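Local coordinates for protein xylanase inhibitor TL-XI (Triticum aestivum, PDB 3G7M) that inhibits xylanases noncompetitively and belongs to the small thaumatin-like proteins of wheat, with a probable role in plant defence, at residues Pro15-Val20 and Gly44-Trp49; Thr85-Ser90 and Tyr98-Thr103. The protein carries 4 engineered substitutions. One frame throughout, in Å; residues are numbered along the deposited sequence.

Contact 1: Pro15-Val20 and Gly44-Trp49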
loop_
_atom_site.group_PDB
_atom_site.type_symbol
_atom_site.label_atom_id
_atom_site.label_comp_id
_atom_site.label_asym_id
_atom_site.label_seq_id
_atom_site.Cartn_x
_atom_site.Cartn_y
_atom_site.Cartn_z
ATOM N N PRO A 15 -1.512 -6.642 3.364
ATOM C CA PRO A 15 -1.324 -5.634 2.319
ATOM C C PRO A 15 -2.189 -5.922 1.101
ATOM O O PRO A 15 -2.417 -7.084 0.791
ATOM C CB PRO A 15 0.164 -5.777 1.948
ATOM C CG PRO A 15 0.779 -6.437 3.084
ATOM C CD PRO A 15 -0.260 -7.358 3.646
ATOM N N ALA A 16 -2.662 -4.873 0.425
ATOM C CA ALA A 16 -3.473 -5.034 -0.748
ATOM C C ALA A 16 -2.982 -4.090 -1.786
ATOM O O ALA A 16 -2.805 -2.901 -1.529
ATOM C CB ALA A 16 -4.895 -4.759 -0.437
ATOM N N VAL A 17 -2.762 -4.633 -2.972
ATOM C CA VAL A 17 -2.364 -3.841 -4.088
ATOM C C VAL A 17 -3.468 -3.962 -5.134
ATOM O O VAL A 17 -3.864 -5.068 -5.513
ATOM C CB VAL A 17 -0.984 -4.299 -4.632
ATOM C CG1 VAL A 17 -0.509 -3.415 -5.806
ATOM C CG2 VAL A 17 0.045 -4.303 -3.531
ATOM N N ALA A 18 -3.967 -2.809 -5.586
ATOM C CA ALA A 18 -4.890 -2.716 -6.734
ATOM C C ALA A 18 -4.538 -1.534 -7.661
ATOM O O ALA A 18 -4.339 -0.438 -7.180
ATOM C CB ALA A 18 -6.354 -2.624 -6.252
ATOM N N LEU A 19 -4.461 -1.766 -8.978
ATOM C CA LEU A 19 -4.315 -0.691 -9.974
ATOM C C LEU A 19 -5.532 0.239 -9.980
ATOM O O LEU A 19 -6.657 -0.186 -9.698
ATOM C CB LEU A 19 -4.147 -1.294 -11.354
ATOM C CG LEU A 19 -2.811 -1.972 -11.723
ATOM C CD1 LEU A 19 -2.763 -3.374 -11.199
ATOM C CD2 LEU A 19 -2.645 -2.042 -13.225
ATOM N N VAL A 20 -5.320 1.506 -10.314
ATOM C CA VAL A 20 -6.344 2.544 -10.073
ATOM C C VAL A 20 -7.623 2.351 -10.850
ATOM O O VAL A 20 -8.701 2.761 -10.377
ATOM C CB VAL A 20 -5.838 4.001 -10.307
ATOM C CG1 VAL A 20 -4.742 4.374 -9.307
ATOM C CG2 VAL A 20 -5.381 4.183 -11.745
ATOM N N GLY A 44 1.544 2.481 -15.566
ATOM C CA GLY A 44 0.347 2.427 -14.741
ATOM C C GLY A 44 0.558 2.886 -13.313
ATOM O O GLY A 44 1.688 3.135 -12.867
ATOM N N SER A 45 -0.539 2.994 -12.578
ATOM C CA SER A 45 -0.458 3.324 -11.156
ATOM C C SER A 45 -1.268 2.333 -10.321
ATOM O O SER A 45 -2.246 1.736 -10.812
ATOM C CB SER A 45 -0.875 4.787 -10.880
ATOM O OG SER A 45 -2.015 5.156 -11.653
ATOM N N GLN A 46 -0.842 2.152 -9.068
ATOM C CA GLN A 46 -1.413 1.146 -8.195
ATOM C C GLN A 46 -1.700 1.784 -6.855
ATOM O O GLN A 46 -0.946 2.654 -6.409
ATOM C CB GLN A 46 -0.421 0.004 -8.001
ATOM C CG GLN A 46 0.059 -0.652 -9.273
ATOM C CD GLN A 46 1.403 -1.349 -9.094
ATOM O OE1 GLN A 46 2.379 -0.735 -8.646
ATOM N NE2 GLN A 46 1.463 -2.642 -9.456
ATOM N N TYR A 47 -2.793 1.356 -6.218
ATOM C CA TYR A 47 -3.095 1.741 -4.845
ATOM C C TYR A 47 -2.493 0.657 -3.995
ATOM O O TYR A 47 -2.569 -0.541 -4.367
ATOM C CB TYR A 47 -4.611 1.803 -4.579
ATOM C CG TYR A 47 -5.308 3.039 -5.098
ATOM C CD1 TYR A 47 -4.801 4.309 -4.800
ATOM C CD2 TYR A 47 -6.487 2.933 -5.870
ATOM C CE1 TYR A 47 -5.438 5.447 -5.265
ATOM C CE2 TYR A 47 -7.142 4.063 -6.349
ATOM C CZ TYR A 47 -6.619 5.326 -6.052
ATOM O OH TYR A 47 -7.264 6.462 -6.556
ATOM N N ILE A 48 -1.916 1.063 -2.849
ATOM C CA ILE A 48 -1.321 0.116 -1.923
ATOM C C ILE A 48 -1.791 0.521 -0.552
ATOM O O ILE A 48 -1.615 1.673 -0.143
ATOM C CB ILE A 48 0.246 0.162 -2.017
ATOM C CG1 ILE A 48 0.692 -0.316 -3.396
ATOM C CG2 ILE A 48 0.928 -0.652 -0.893
ATOM C CD1 ILE A 48 2.107 -0.026 -3.717
ATOM N N TRP A 49 -2.394 -0.418 0.163
ATOM C CA TRP A 49 -2.810 -0.179 1.546
ATOM C C TRP A 49 -2.746 -1.442 2.375
ATOM O O TRP A 49 -2.815 -2.532 1.832
ATOM C CB TRP A 49 -4.239 0.402 1.594
ATOM C CG TRP A 49 -5.312 -0.571 1.224
ATOM C CD1 TRP A 49 -6.031 -1.335 2.067
ATOM C CD2 TRP A 49 -5.789 -0.856 -0.094
ATOM N NE1 TRP A 49 -6.933 -2.099 1.368
ATOM C CE2 TRP A 49 -6.808 -1.825 0.035
ATOM C CE3 TRP A 49 -5.458 -0.385 -1.372
ATOM C CZ2 TRP A 49 -7.488 -2.350 -1.060
ATOM C CZ3 TRP A 49 -6.131 -0.907 -2.460
ATOM C CH2 TRP A 49 -7.136 -1.882 -2.293
#
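The indole of W49 lies over A16, whose CB sits 3.8 Å from the centroid of the six-membered ring. With its CG between the backbone N and the carbonyl carbon (chi1 71°), W49 folds back across the neighbouring strand, and A18 CB reaches the ring edge 4.1 Å from CH2. NE1 gives its hydrogen to G67 O, a bond that is likely to restrain the turn of the indole. Farther along, the side chains of V20 and Y47 cross at about a right angle, V20 CG1 resting over one ring face, 3.9 Å from its centroid. On the face that carries V17 and I48, these two run side by side, V17 CG2 being 4.0 Å from I48 CG1, and L19 lies alongside the stem of Q46.

Between these two layers of side chains, antiparallel pairs A16–W49 and A18–Y47 are each doubly hydrogen-bonded. V20 N adds a last bond, 3.1 Å to S45 O, approaching from above the carbonyl plane. Strand 26-27 borders 13-19, strand 86-91 borders 44-52, and V17 and I48 pack onto strand 3-7 of the second sheet, V17 also onto strand 35-38, as expected in a thaumatin-like beta sandwich.

Contact 2: Thr85-Ser90 and Tyr98-Thr103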
loop_
_atom_site.group_PDB
_atom_site.type_symbol
_atom_site.label_atom_id
_atom_site.label_comp_id
_atom_site.label_asym_id
_atom_site.label_seq_id
_atom_site.Cartn_x
_atom_site.Cartn_y
_atom_site.Cartn_z
ATOM N N THR A 85 -5.253 4.092 5.363
ATOM C CA THR A 85 -4.156 4.893 4.834
ATOM C C THR A 85 -3.894 4.453 3.405
ATOM O O THR A 85 -3.747 3.259 3.165
ATOM C CB THR A 85 -2.893 4.685 5.654
ATOM O OG1 THR A 85 -3.187 5.037 7.037
ATOM C CG2 THR A 85 -1.764 5.569 5.131
ATOM N N MET A 86 -3.876 5.412 2.464
ATOM C CA MET A 86 -3.741 5.134 1.018
ATOM C C MET A 86 -2.440 5.598 0.390
ATOM O O MET A 86 -2.158 6.824 0.278
ATOM C CB MET A 86 -4.880 5.741 0.226
ATOM C CG MET A 86 -6.021 4.815 0.021
ATOM S SD MET A 86 -5.579 3.472 -1.079
ATOM C CE MET A 86 -7.249 3.029 -1.622
ATOM N N ALA A 87 -1.662 4.592 -0.038
ATOM C CA ALA A 87 -0.459 4.840 -0.779
ATOM C C ALA A 87 -0.703 4.606 -2.277
ATOM O O ALA A 87 -1.382 3.636 -2.664
ATOM C CB ALA A 87 0.604 3.947 -0.286
ATOM N N GLU A 88 -0.156 5.505 -3.108
ATOM C CA GLU A 88 -0.256 5.433 -4.584
ATOM C C GLU A 88 1.130 5.373 -5.225
ATOM O O GLU A 88 2.008 6.168 -4.917
ATOM C CB GLU A 88 -1.022 6.655 -5.122
ATOM C CG GLU A 88 -1.904 6.410 -6.330
ATOM C CD GLU A 88 -1.243 6.775 -7.641
ATOM O OE1 GLU A 88 -1.925 7.329 -8.531
ATOM O OE2 GLU A 88 -0.054 6.446 -7.823
ATOM N N VAL A 89 1.321 4.434 -6.134
ATOM C CA VAL A 89 2.591 4.331 -6.839
ATOM C C VAL A 89 2.305 4.321 -8.330
ATOM O O VAL A 89 1.597 3.419 -8.793
ATOM C CB VAL A 89 3.386 3.039 -6.414
ATOM C CG1 VAL A 89 4.591 2.764 -7.322
ATOM C CG2 VAL A 89 3.821 3.133 -4.953
ATOM N N SER A 90 2.844 5.314 -9.063
ATOM C CA SER A 90 2.791 5.348 -10.537
ATOM C C SER A 90 4.137 4.936 -11.149
ATOM O O SER A 90 5.201 5.291 -10.637
ATOM C CB SER A 90 2.368 6.723 -11.070
ATOM O OG SER A 90 1.179 7.206 -10.445
ATOM N N TYR A 98 5.879 8.101 -6.016
ATOM C CA TYR A 98 5.142 7.463 -4.916
ATOM C C TYR A 98 4.523 8.496 -3.962
ATOM O O TYR A 98 5.201 9.382 -3.474
ATOM C CB TYR A 98 6.026 6.440 -4.179
ATOM C CG TYR A 98 7.438 6.928 -3.892
ATOM C CD1 TYR A 98 8.421 6.914 -4.870
ATOM C CD2 TYR A 98 7.778 7.413 -2.640
ATOM C CE1 TYR A 98 9.679 7.376 -4.615
ATOM C CE2 TYR A 98 9.050 7.891 -2.381
ATOM C CZ TYR A 98 9.997 7.867 -3.374
ATOM O OH TYR A 98 11.276 8.333 -3.119
ATOM N N GLY A 99 3.220 8.398 -3.735
ATOM C CA GLY A 99 2.500 9.375 -2.919
ATOM C C GLY A 99 1.598 8.680 -1.931
ATOM O O GLY A 99 1.360 7.481 -2.035
ATOM N N VAL A 100 1.103 9.422 -0.952
ATOM C CA VAL A 100 0.380 8.796 0.129
ATOM C C VAL A 100 -0.529 9.834 0.690
ATOM O O VAL A 100 -0.227 11.020 0.622
ATOM C CB VAL A 100 1.384 8.229 1.231
ATOM C CG1 VAL A 100 2.186 9.359 1.922
ATOM C CG2 VAL A 100 0.675 7.286 2.272
ATOM N N THR A 101 -1.646 9.385 1.249
ATOM C CA THR A 101 -2.559 10.258 2.010
ATOM C C THR A 101 -3.080 9.624 3.291
ATOM O O THR A 101 -3.220 8.417 3.378
ATOM C CB THR A 101 -3.753 10.673 1.161
ATOM O OG1 THR A 101 -4.638 11.483 1.969
ATOM C CG2 THR A 101 -4.505 9.457 0.637
ATOM N N SER A 102 -3.378 10.440 4.286
ATOM C CA SER A 102 -4.075 9.954 5.473
ATOM C C SER A 102 -5.193 10.958 5.816
ATOM O O SER A 102 -5.537 11.190 6.975
ATOM C CB SER A 102 -3.088 9.718 6.606
ATOM O OG SER A 102 -2.522 10.943 6.997
ATOM N N THR A 103 -5.769 11.549 4.779
ATOM C CA THR A 103 -6.835 12.486 4.983
ATOM C C THR A 103 -8.052 12.105 4.160
ATOM O O THR A 103 -9.196 12.343 4.586
ATOM C CB THR A 103 -6.376 13.925 4.696
ATOM O OG1 THR A 103 -5.050 14.086 5.201
ATOM C CG2 THR A 103 -7.290 14.977 5.382
#
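E88 and G99 exchange two nearly straight backbone hydrogen bonds, E88 N to G99 O at 2.7 Å and G99 N to E88 O at 2.8 Å. Two residues along each strand, M86 and T101 form a second hydrogen-bonded antiparallel pair, shorter for T101 N to M86 O (2.8 Å) than for M86 N to T101 O (3.2 Å). The hydroxyl of T101 stands anti to the backbone N (chi1 178°), where it accepts from T103 N at 3.0 Å in an ST turn and also bonds D129 OD2. The same torsion sets the methyl beside M86, CG2 lying 3.8 Å from its CB. A valine here would probably leave both D129 OD2 and T103 N without their hydroxyl partner and set the turn free to shift. E88 shares T101's face, and its OE2 accepts from S90 OG through the syn lone pair, binding two residues of one strand.

The other face, with A87, V89, Y98 and V100, is mostly apolar. V89 CG2 meets Y98 CB obliquely at 4.0 Å, while the phenol leads away to bond D119 O through its OH. V100 CG2 lies over the backbone of M86 and faces A87 CB, and at the strand end T85 CG2 packs against T101 O at 3.6 Å. Strand 111-115 covers this side through M111, L113 and C115, with L121 and C123 beside V100.

Chemically, the hairpin of strands 86-91 and 95-101 relies on backbone bonds for its pairing. Its polar side-chain ends go largely to outside partners: T85 OG1 bonds V109 O, and D129, which also takes S102 N and T103 OG1, is bonded by three consecutive residues. That carboxylate probably fixes the strand exit, while this mostly apolar face joins the hairpin to the opposing sheet.

How the contacts relate
Contacts 1 and 2 illustrate how a single antiparallel sheet is assembled from successive strand pairings. Their centres lie 9 Å apart, and along the chain they come in series: 15-20 with 44-49 first, then 85-90 with 98-103, the latter a local hairpin and the former bridging a longer excursion. The two inner strands, 44-52 and 86-91, are neighbours, so the contacts touch directly; I48 N is 2.6 Å from A87 O, a probable hydrogen bond, and Q46 N probably pairs with V89 O. S45 CB also packs on S90 OG. The four strands thus form the continuous middle of a six-stranded sheet, one of the two layers of the thaumatin-like sandwich.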